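Local coordinates for tail fiber protein (Acinetobacter phage AM24, PDB 5W5P) that probably recognises and degrades the capsular polysaccharide of its Acinetobacter baumannii host as a trimeric tailspike at the phage tail, at residues A[369-375]-A[408-414]; A[424-429]-A[442-448]; A[198-204]-A[225-231]. All coordinates share one frame; numbering follows the deposited sequence.

Contact 1 (A[369-375]-A[408-414]); sequences FIGNQFG and FVGNWTN
CD1 at the rim of the Phe369 ring lies over one face of the Phe408 ring, 3.5 Å from CE2 of Phe408. The planes lie 5° apart but are slid so far that the rings barely overlap. Both phenyls turn the same way because each CG stands anti to its own carbonyl carbon (chi1 -63° and -69°). Trp412 has CA of Gly375 at its ring edge, near the plane, while CG of Gln373 reaches CE3 of Trp412 obliquely at 3.9 Å. The amides of Asn372 and Asn411 are nearly coplanar and lie side by side. Asn411 OD1 takes ND2 of Asn372 at 2.8 Å and also the backbone N of Asn372 at 2.9 Å. Asn411 ND2 meets the O of Phe369 from above the carbonyl plane, while the N of Val409 approaches that same oxygen almost end-on, at 2.8 Å. With two donors on OD1 and ND2 tied as well, the rotation of the Asn411 amide is fixed where the strands bend at Gly371 and Gly410, both at positive phi. Parallel pairing resumes beyond the bend, the N of Phe374 bonding to the O of Trp412 at 2.6 Å. This is an asparagine ladder of a parallel beta-helix, consistent with the right-handed helices of phage tailspikes: Asn372 bonds onward to Phe333 and Asn336 of the preceding coil, and Asn411 to Asn430 of the next. The aromatic pile continues through Phe333, which stacks on Phe369, and Trp419, which stacks on Phe408, beside strand 389-390, whereas Trp412 on the other face stacks on Tyr329 of the second subunit.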
loop_
_atom_site.group_PDB
_atom_site.type_symbol
_atom_site.label_atom_id
_atom_site.label_comp_id
_atom_site.label_asym_id
_atom_site.label_seq_id
_atom_site.Cartn_x
_atom_site.Cartn_y
_atom_site.Cartn_z
ATOM N N PHE A 369 8.262 -0.478 8.226
ATOM C CA PHE A 369 6.996 -0.599 8.946
ATOM C C PHE A 369 6.315 0.761 8.972
ATOM O O PHE A 369 6.853 1.711 9.544
ATOM C CB PHE A 369 7.220 -1.096 10.372
ATOM C CG PHE A 369 7.804 -2.470 10.449
ATOM C CD1 PHE A 369 9.172 -2.662 10.339
ATOM C CD2 PHE A 369 6.983 -3.574 10.628
ATOM C CE1 PHE A 369 9.715 -3.929 10.409
ATOM C CE2 PHE A 369 7.520 -4.849 10.702
ATOM C CZ PHE A 369 8.887 -5.027 10.593
ATOM N N ILE A 370 5.131 0.852 8.369
ATOM C CA ILE A 370 4.396 2.108 8.263
ATOM C C ILE A 370 2.982 1.896 8.788
ATOM O O ILE A 370 2.264 1.016 8.304
ATOM C CB ILE A 370 4.356 2.629 6.816
ATOM C CG1 ILE A 370 5.776 2.750 6.253
ATOM C CG2 ILE A 370 3.627 3.965 6.752
ATOM C CD1 ILE A 370 5.817 3.045 4.784
ATOM N N GLY A 371 2.593 2.693 9.782
ATOM C CA GLY A 371 1.194 2.813 10.156
ATOM C C GLY A 371 0.545 1.594 10.774
ATOM O O GLY A 371 -0.672 1.426 10.656
ATOM N N ASN A 372 1.316 0.740 11.437
ATOM C CA ASN A 372 0.753 -0.398 12.147
ATOM C C ASN A 372 0.295 0.017 13.539
ATOM O O ASN A 372 0.846 0.941 14.143
ATOM C CB ASN A 372 1.779 -1.527 12.258
ATOM C CG ASN A 372 2.285 -1.984 10.909
ATOM O OD1 ASN A 372 1.651 -2.800 10.247
ATOM N ND2 ASN A 372 3.429 -1.454 10.490
ATOM N N GLN A 373 -0.727 -0.667 14.045
ATOM C CA GLN A 373 -1.114 -0.556 15.446
ATOM C C GLN A 373 -0.741 -1.847 16.151
ATOM O O GLN A 373 -1.271 -2.914 15.824
ATOM C CB GLN A 373 -2.605 -0.282 15.621
ATOM C CG GLN A 373 -3.054 -0.392 17.070
ATOM C CD GLN A 373 -4.563 -0.377 17.227
ATOM O OE1 GLN A 373 -5.200 -1.429 17.318
ATOM N NE2 GLN A 373 -5.140 0.817 17.281
ATOM N N PHE A 374 0.173 -1.746 17.109
ATOM C CA PHE A 374 0.575 -2.888 17.920
ATOM C C PHE A 374 -0.138 -2.821 19.270
ATOM O O PHE A 374 0.435 -2.456 20.298
ATOM C CB PHE A 374 2.089 -2.907 18.091
ATOM C CG PHE A 374 2.857 -2.940 16.800
ATOM C CD1 PHE A 374 2.939 -4.103 16.053
ATOM C CD2 PHE A 374 3.529 -1.811 16.351
ATOM C CE1 PHE A 374 3.664 -4.139 14.868
ATOM C CE2 PHE A 374 4.256 -1.835 15.166
ATOM C CZ PHE A 374 4.322 -3.001 14.422
ATOM N N GLY A 375 -1.424 -3.175 19.244
ATOM C CA GLY A 375 -2.228 -3.188 20.452
ATOM C C GLY A 375 -1.975 -4.426 21.288
ATOM O O GLY A 375 -2.427 -5.521 20.941
ATOM N N PHE A 408 10.940 2.490 10.940
ATOM C CA PHE A 408 9.576 2.539 11.452
ATOM C C PHE A 408 9.037 3.952 11.289
ATOM O O PHE A 408 9.656 4.911 11.761
ATOM C CB PHE A 408 9.516 2.118 12.928
ATOM C CG PHE A 408 9.799 0.656 13.164
ATOM C CD1 PHE A 408 11.102 0.175 13.167
ATOM C CD2 PHE A 408 8.760 -0.232 13.398
ATOM C CE1 PHE A 408 11.362 -1.163 13.388
ATOM C CE2 PHE A 408 9.010 -1.574 13.617
ATOM C CZ PHE A 408 10.315 -2.043 13.612
ATOM N N VAL A 409 7.886 4.081 10.630
ATOM C CA VAL A 409 7.274 5.376 10.358
ATOM C C VAL A 409 5.801 5.309 10.747
ATOM O O VAL A 409 5.055 4.469 10.229
ATOM C CB VAL A 409 7.420 5.782 8.881
ATOM C CG1 VAL A 409 6.583 7.032 8.578
ATOM C CG2 VAL A 409 8.892 5.993 8.515
ATOM N N GLY A 410 5.384 6.188 11.656
ATOM C CA GLY A 410 3.973 6.398 11.920
ATOM C C GLY A 410 3.228 5.240 12.549
ATOM O O GLY A 410 2.004 5.159 12.406
ATOM N N ASN A 411 3.926 4.344 13.244
ATOM C CA ASN A 411 3.296 3.218 13.920
ATOM C C ASN A 411 2.826 3.620 15.315
ATOM O O ASN A 411 3.215 4.656 15.853
ATOM C CB ASN A 411 4.260 2.034 14.023
ATOM C CG ASN A 411 4.821 1.619 12.675
ATOM O OD1 ASN A 411 4.178 0.879 11.922
ATOM N ND2 ASN A 411 6.027 2.101 12.358
ATOM N N TRP A 412 1.984 2.772 15.903
ATOM C CA TRP A 412 1.414 2.997 17.227
ATOM C C TRP A 412 1.527 1.717 18.037
ATOM O O TRP A 412 1.051 0.662 17.603
ATOM C CB TRP A 412 -0.061 3.420 17.143
ATOM C CG TRP A 412 -0.654 3.881 18.449
ATOM C CD1 TRP A 412 -0.886 5.172 18.827
ATOM C CD2 TRP A 412 -1.098 3.059 19.541
ATOM N NE1 TRP A 412 -1.440 5.206 20.083
ATOM C CE2 TRP A 412 -1.580 3.924 20.544
ATOM C CE3 TRP A 412 -1.129 1.678 19.771
ATOM C CZ2 TRP A 412 -2.088 3.455 21.756
ATOM C CZ3 TRP A 412 -1.627 1.213 20.976
ATOM C CH2 TRP A 412 -2.100 2.100 21.954
ATOM N N THR A 413 2.130 1.815 19.219
ATOM C CA THR A 413 2.227 0.680 20.123
ATOM C C THR A 413 1.919 1.137 21.541
ATOM O O THR A 413 1.982 2.325 21.863
ATOM C CB THR A 413 3.615 0.018 20.073
ATOM O OG1 THR A 413 3.570 -1.253 20.733
ATOM C CG2 THR A 413 4.666 0.900 20.751
ATOM N N ASN A 414 1.554 0.170 22.385
ATOM C CA ASN A 414 1.471 0.379 23.823
ATOM C C ASN A 414 2.185 -0.742 24.565
ATOM O O ASN A 414 1.935 -0.957 25.755
ATOM C CB ASN A 414 0.018 0.508 24.291
ATOM C CG ASN A 414 -0.796 -0.758 24.062
ATOM O OD1 ASN A 414 -0.358 -1.693 23.391
ATOM N ND2 ASN A 414 -2.003 -0.781 24.613
#

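Contact 2 (A[424-429]-A[442-448]); sequences VVTQFG and APKLHTE
Segments 424-429 and 442-448 run alongside each other without beta pairing, their nearest CA atoms 5.8 Å apart at Val425 and Ala442 and more widely spaced further on. Pro443 sets its ring against the carbonyl of Val425, CG lying 3.2 Å from the O of Val425, and CB of Ala442 packs beside the O of Val424. Gln427 folds back at chi2 (90°), which brings its amide to the loop, and NE2 gives a hydrogen bond of 3.1 Å to the O of Pro443, lying in the Gln427 amide plane. OE1 of the same amide is held by Asn430. Leu445 lies side by side with Phe428, CD2 to CD2 3.9 Å. Glu448, extended beyond CG, brings OE2 to the N of Gly429 at 3.0 Å in a nearly straight bond of 174°. One water accepts from the N of Gln427 and lies near the carbonyl oxygens of Val425 and Pro443; a second joins the O of Gln427 to the N of Leu445. Across the trimer, Thr426 bonds to Thr447 of the third subunit. Water and side chains thus take up backbone groups of the last coil that no further strand pairs with here. The carboxylate of Glu448 is probably kept charged by the amide N-H on OE2 and by Lys444, whose NZ forms a salt bridge with OE1 at 3.6 Å.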
loop_
_atom_site.group_PDB
_atom_site.type_symbol
_atom_site.label_atom_id
_atom_site.label_comp_id
_atom_site.label_asym_id
_atom_site.label_seq_id
_atom_site.Cartn_x
_atom_site.Cartn_y
_atom_site.Cartn_z
ATOM N N VAL A 424 17.576 -0.245 15.471
ATOM C CA VAL A 424 16.940 0.620 14.487
ATOM C C VAL A 424 17.660 1.958 14.495
ATOM O O VAL A 424 17.987 2.496 15.559
ATOM C CB VAL A 424 15.436 0.807 14.778
ATOM C CG1 VAL A 424 14.879 1.985 13.993
ATOM C CG2 VAL A 424 14.676 -0.465 14.451
ATOM N N VAL A 425 17.907 2.492 13.302
ATOM C CA VAL A 425 18.638 3.736 13.141
ATOM C C VAL A 425 17.718 4.895 12.768
ATOM O O VAL A 425 17.863 5.996 13.305
ATOM C CB VAL A 425 19.775 3.560 12.110
ATOM C CG1 VAL A 425 20.100 4.862 11.441
ATOM C CG2 VAL A 425 21.018 3.008 12.806
ATOM N N THR A 426 16.757 4.674 11.875
ATOM C CA THR A 426 15.863 5.729 11.409
ATOM C C THR A 426 14.430 5.395 11.790
ATOM O O THR A 426 13.929 4.319 11.447
ATOM C CB THR A 426 15.961 5.919 9.889
ATOM O OG1 THR A 426 17.330 6.126 9.509
ATOM C CG2 THR A 426 15.123 7.112 9.445
ATOM N N GLN A 427 13.770 6.323 12.480
ATOM C CA GLN A 427 12.381 6.142 12.877
ATOM C C GLN A 427 11.792 7.493 13.268
ATOM O O GLN A 427 12.435 8.274 13.978
ATOM C CB GLN A 427 12.258 5.147 14.038
ATOM C CG GLN A 427 13.069 5.514 15.268
ATOM C CD GLN A 427 12.282 6.378 16.239
ATOM O OE1 GLN A 427 11.060 6.245 16.354
ATOM N NE2 GLN A 427 12.976 7.282 16.929
ATOM N N PHE A 428 10.571 7.760 12.806
ATOM C CA PHE A 428 9.884 8.996 13.161
ATOM C C PHE A 428 8.380 8.773 13.077
ATOM O O PHE A 428 7.905 7.839 12.424
ATOM C CB PHE A 428 10.309 10.163 12.261
ATOM C CG PHE A 428 10.077 9.919 10.793
ATOM C CD1 PHE A 428 8.849 10.203 10.211
ATOM C CD2 PHE A 428 11.088 9.407 9.996
ATOM C CE1 PHE A 428 8.633 9.976 8.857
ATOM C CE2 PHE A 428 10.880 9.180 8.649
ATOM C CZ PHE A 428 9.649 9.464 8.078
ATOM N N GLY A 429 7.639 9.645 13.760
ATOM C CA GLY A 429 6.191 9.589 13.737
ATOM C C GLY A 429 5.565 8.457 14.519
ATOM O O GLY A 429 4.345 8.277 14.447
ATOM N N ALA A 442 17.243 4.491 20.084
ATOM C CA ALA A 442 17.293 4.816 18.670
ATOM C C ALA A 442 17.494 6.315 18.468
ATOM O O ALA A 442 17.080 7.122 19.306
ATOM C CB ALA A 442 16.010 4.372 17.955
ATOM N N PRO A 443 18.133 6.722 17.372
ATOM C CA PRO A 443 18.265 8.157 17.096
ATOM C C PRO A 443 16.905 8.822 16.948
ATOM O O PRO A 443 15.926 8.207 16.522
ATOM C CB PRO A 443 19.053 8.197 15.777
ATOM C CG PRO A 443 19.764 6.882 15.714
ATOM C CD PRO A 443 18.841 5.896 16.376
ATOM N N LYS A 444 16.852 10.094 17.330
ATOM C CA LYS A 444 15.671 10.929 17.164
ATOM C C LYS A 444 15.926 11.904 16.023
ATOM O O LYS A 444 16.923 12.632 16.043
ATOM C CB LYS A 444 15.342 11.682 18.457
ATOM C CG LYS A 444 14.198 12.682 18.322
ATOM C CD LYS A 444 14.093 13.612 19.529
ATOM C CE LYS A 444 13.173 13.040 20.599
ATOM N NZ LYS A 444 11.749 13.005 20.139
ATOM N N LEU A 445 15.041 11.900 15.025
ATOM C CA LEU A 445 15.192 12.798 13.886
ATOM C C LEU A 445 15.196 14.250 14.351
ATOM O O LEU A 445 14.479 14.619 15.286
ATOM C CB LEU A 445 14.066 12.564 12.875
ATOM C CG LEU A 445 14.329 12.962 11.418
ATOM C CD1 LEU A 445 15.529 12.216 10.859
ATOM C CD2 LEU A 445 13.096 12.720 10.554
ATOM N N HIS A 446 16.013 15.080 13.691
ATOM C CA HIS A 446 16.187 16.463 14.138
ATOM C C HIS A 446 14.893 17.257 14.050
ATOM O O HIS A 446 14.711 18.227 14.794
ATOM C CB HIS A 446 17.290 17.156 13.331
ATOM C CG HIS A 446 16.899 17.504 11.928
ATOM N ND1 HIS A 446 16.170 18.632 11.615
ATOM C CD2 HIS A 446 17.154 16.883 10.752
ATOM C CE1 HIS A 446 15.982 18.684 10.309
ATOM N NE2 HIS A 446 16.571 17.635 9.761
ATOM N N THR A 447 13.987 16.858 13.152
ATOM C CA THR A 447 12.708 17.549 13.018
ATOM C C THR A 447 11.887 17.460 14.299
ATOM O O THR A 447 11.225 18.428 14.687
ATOM C CB THR A 447 11.926 16.964 11.845
ATOM O OG1 THR A 447 11.817 15.545 12.017
ATOM C CG2 THR A 447 12.639 17.256 10.530
ATOM N N GLU A 448 11.909 16.303 14.966
ATOM C CA GLU A 448 11.181 16.143 16.221
ATOM C C GLU A 448 11.816 16.932 17.360
ATOM O O GLU A 448 11.178 17.125 18.401
ATOM C CB GLU A 448 11.085 14.656 16.572
ATOM C CG GLU A 448 10.386 13.828 15.485
ATOM C CD GLU A 448 10.005 12.428 15.933
ATOM O OE1 GLU A 448 10.543 11.942 16.951
ATOM O OE2 GLU A 448 9.158 11.811 15.259
HETATM O O HOH W 1 15.733 7.746 13.913
HETATM O O HOH W 2 12.712 10.473 15.595
#

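Contact 3 (A[198-204]-A[225-231]); sequences YTAALEI and RLYNVNM
Strands 199-204 and 229-231 run parallel, 4.8 Å apart with directions 8° from one another, while the second segment turns a corner at Asn228. From the corner onward the backbone bonds are regular: the N of Leu202 reaches the O of Asn228 at 3.1 Å, and the N of Asn230 reaches the O of Leu202 at 2.9 Å. Ahead of it the N of Thr199 still bonds to the O of Arg225, but the bond from the N of Ala201 to the O of Tyr227 is weak. Tyr198 sets its CB over one face of the Tyr227 ring, 3.9 Å from the centroid, a CH-pi contact; the ring planes are 16° apart but slid, so they hardly overlap. The Tyr227 hydroxyl is held by Arg249 and Asp196, and Arg186 makes a cation-pi contact with Tyr198. Leu202 lies obliquely across Leu226, CD2 to CD1 3.9 Å, and CG2 of Ile204 meets CG of selenomethionine Met231 at 3.5 Å alongside. Leu202, Ile204, Leu226, Val229 and Met231 thus make an apolar layer, continued by Ile166 and Val221. On the other face Glu203, bent at chi2, accepts a hydrogen bond from ND2 of Asn230 on the syn side of OE1 at 2.9 Å, with the carboxylate and amide planes 80° apart. His266 of the third subunit also bonds to OE1, tying this polar pair to the trimer interface. Stacked parallel rungs, aliphatic residues inside and polar ones toward a partner chain are characteristic of the trimeric parallel beta-helix of phage tailspikes.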
loop_
_atom_site.group_PDB
_atom_site.type_symbol
_atom_site.label_atom_id
_atom_site.label_comp_id
_atom_site.label_asym_id
_atom_site.label_seq_id
_atom_site.Cartn_x
_atom_site.Cartn_y
_atom_site.Cartn_z
ATOM N N TYR A 198 6.423 -28.052 -11.008
ATOM C CA TYR A 198 5.420 -27.084 -10.592
ATOM C C TYR A 198 4.340 -26.918 -11.653
ATOM O O TYR A 198 4.432 -27.427 -12.771
ATOM C CB TYR A 198 6.080 -25.726 -10.307
ATOM C CG TYR A 198 6.398 -24.945 -11.566
ATOM C CD1 TYR A 198 7.554 -25.205 -12.293
ATOM C CD2 TYR A 198 5.535 -23.957 -12.036
ATOM C CE1 TYR A 198 7.845 -24.506 -13.446
ATOM C CE2 TYR A 198 5.819 -23.253 -13.191
ATOM C CZ TYR A 198 6.974 -23.533 -13.893
ATOM O OH TYR A 198 7.253 -22.834 -15.043
ATOM N N THR A 199 3.306 -26.170 -11.285
ATOM C CA THR A 199 2.367 -25.625 -12.256
ATOM C C THR A 199 1.888 -24.286 -11.711
ATOM O O THR A 199 1.867 -24.077 -10.495
ATOM C CB THR A 199 1.207 -26.597 -12.536
ATOM O OG1 THR A 199 0.382 -26.075 -13.585
ATOM C CG2 THR A 199 0.365 -26.835 -11.287
ATOM N N ALA A 200 1.541 -23.365 -12.614
ATOM C CA ALA A 200 1.353 -21.966 -12.243
ATOM C C ALA A 200 0.020 -21.432 -12.751
ATOM O O ALA A 200 -0.632 -22.030 -13.610
ATOM C CB ALA A 200 2.501 -21.089 -12.772
ATOM N N ALA A 201 -0.358 -20.273 -12.194
ATOM C CA ALA A 201 -1.575 -19.522 -12.495
ATOM C C ALA A 201 -2.813 -20.201 -11.917
ATOM O O ALA A 201 -3.500 -20.955 -12.614
ATOM C CB ALA A 201 -1.743 -19.306 -14.002
ATOM N N LEU A 202 -3.119 -19.907 -10.654
ATOM C CA LEU A 202 -4.218 -20.544 -9.944
ATOM C C LEU A 202 -4.954 -19.515 -9.099
ATOM O O LEU A 202 -4.330 -18.793 -8.317
ATOM C CB LEU A 202 -3.700 -21.680 -9.053
ATOM C CG LEU A 202 -4.656 -22.253 -8.003
ATOM C CD1 LEU A 202 -5.863 -22.879 -8.681
ATOM C CD2 LEU A 202 -3.939 -23.264 -7.127
ATOM N N GLU A 203 -6.270 -19.452 -9.253
ATOM C CA GLU A 203 -7.141 -18.719 -8.341
ATOM C C GLU A 203 -7.886 -19.727 -7.477
ATOM O O GLU A 203 -8.528 -20.640 -8.003
ATOM C CB GLU A 203 -8.132 -17.835 -9.104
ATOM C CG GLU A 203 -7.529 -17.091 -10.292
ATOM C CD GLU A 203 -6.904 -15.767 -9.894
ATOM O OE1 GLU A 203 -5.688 -15.592 -10.102
ATOM O OE2 GLU A 203 -7.626 -14.900 -9.362
ATOM N N ILE A 204 -7.794 -19.583 -6.158
ATOM C CA ILE A 204 -8.378 -20.572 -5.258
ATOM C C ILE A 204 -9.024 -19.865 -4.080
ATOM O O ILE A 204 -8.435 -18.942 -3.505
ATOM C CB ILE A 204 -7.328 -21.590 -4.774
ATOM C CG1 ILE A 204 -7.882 -22.446 -3.638
ATOM C CG2 ILE A 204 -6.047 -20.879 -4.333
ATOM C CD1 ILE A 204 -6.956 -23.574 -3.245
ATOM N N ARG A 225 4.782 -27.010 -5.158
ATOM C CA ARG A 225 4.400 -27.338 -6.528
ATOM C C ARG A 225 3.432 -26.355 -7.164
ATOM O O ARG A 225 3.189 -26.459 -8.371
ATOM C CB ARG A 225 3.772 -28.742 -6.590
ATOM C CG ARG A 225 4.554 -29.806 -5.864
ATOM C CD ARG A 225 6.012 -29.850 -6.304
ATOM N NE ARG A 225 6.746 -30.946 -5.679
ATOM C CZ ARG A 225 8.027 -31.214 -5.910
ATOM N NH1 ARG A 225 8.721 -30.456 -6.749
ATOM N NH2 ARG A 225 8.619 -32.227 -5.290
ATOM N N LEU A 226 2.885 -25.408 -6.404
ATOM C CA LEU A 226 1.910 -24.446 -6.906
ATOM C C LEU A 226 2.503 -23.050 -6.789
ATOM O O LEU A 226 2.674 -22.535 -5.677
ATOM C CB LEU A 226 0.594 -24.558 -6.134
ATOM C CG LEU A 226 -0.138 -25.892 -6.331
ATOM C CD1 LEU A 226 -1.520 -25.895 -5.682
ATOM C CD2 LEU A 226 -0.241 -26.215 -7.809
ATOM N N TYR A 227 2.826 -22.447 -7.931
ATOM C CA TYR A 227 3.350 -21.091 -8.006
ATOM C C TYR A 227 2.312 -20.174 -8.637
ATOM O O TYR A 227 1.356 -20.628 -9.271
ATOM C CB TYR A 227 4.643 -21.031 -8.828
ATOM C CG TYR A 227 5.771 -21.918 -8.341
ATOM C CD1 TYR A 227 5.798 -22.393 -7.035
ATOM C CD2 TYR A 227 6.823 -22.264 -9.191
ATOM C CE1 TYR A 227 6.829 -23.201 -6.592
ATOM C CE2 TYR A 227 7.865 -23.072 -8.753
ATOM C CZ TYR A 227 7.859 -23.538 -7.455
ATOM O OH TYR A 227 8.881 -24.338 -7.002
ATOM N N ASN A 228 2.526 -18.870 -8.472
ATOM C CA ASN A 228 1.642 -17.840 -9.008
ATOM C C ASN A 228 0.193 -18.104 -8.590
ATOM O O ASN A 228 -0.694 -18.339 -9.412
ATOM C CB ASN A 228 1.774 -17.739 -10.531
ATOM C CG ASN A 228 3.155 -17.271 -10.977
ATOM O OD1 ASN A 228 4.137 -17.400 -10.249
ATOM N ND2 ASN A 228 3.232 -16.734 -12.188
ATOM N N VAL A 229 -0.029 -18.059 -7.278
ATOM C CA VAL A 229 -1.298 -18.439 -6.670
ATOM C C VAL A 229 -1.947 -17.203 -6.067
ATOM O O VAL A 229 -1.323 -16.493 -5.269
ATOM C CB VAL A 229 -1.105 -19.525 -5.598
ATOM C CG1 VAL A 229 -2.456 -19.985 -5.057
ATOM C CG2 VAL A 229 -0.320 -20.696 -6.165
ATOM N N ASN A 230 -3.200 -16.957 -6.436
ATOM C CA ASN A 230 -4.036 -15.936 -5.807
ATOM C C ASN A 230 -5.045 -16.652 -4.911
ATOM O O ASN A 230 -5.994 -17.271 -5.400
ATOM C CB ASN A 230 -4.738 -15.079 -6.858
ATOM C CG ASN A 230 -3.851 -13.981 -7.409
ATOM O OD1 ASN A 230 -3.020 -13.420 -6.698
ATOM N ND2 ASN A 230 -4.022 -13.671 -8.688
HETATM N N MSE A 231 -4.830 -16.579 -3.601
HETATM C CA MSE A 231 -5.792 -17.091 -2.629
HETATM C C MSE A 231 -6.634 -15.954 -2.075
HETATM O O MSE A 231 -6.162 -15.191 -1.237
HETATM C CB MSE A 231 -5.089 -17.806 -1.480
HETATM C CG MSE A 231 -4.289 -19.007 -1.900
HETATM SE SE MSE A 231 -3.481 -19.931 -0.394
HETATM C CE MSE A 231 -4.973 -21.037 0.183
#

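In the fold
All three contacts are largely buried and lie in series along one parallel beta-helix, with 198-204/225-231 on an earlier coil about 32 Å, centre to centre, from contact 1. Contacts 1 and 2 adjoin, strand 407-409 pairing with 427-428, so the rung of contact 1 is followed by the coil that contact 2 covers. Contacts 1 and 3 are true rung-to-rung pairings; both carry a slid aromatic pair, but contact 1 adds an amide ladder, contact 3 an aliphatic layer and a carboxylate-amide pair. Contact 2 instead joins the last coil to the linker before the C-terminal antiparallel strands, using water, a glutamate and a proline. Contacts 1 and 2 meet both other subunits; contact 3 meets the third.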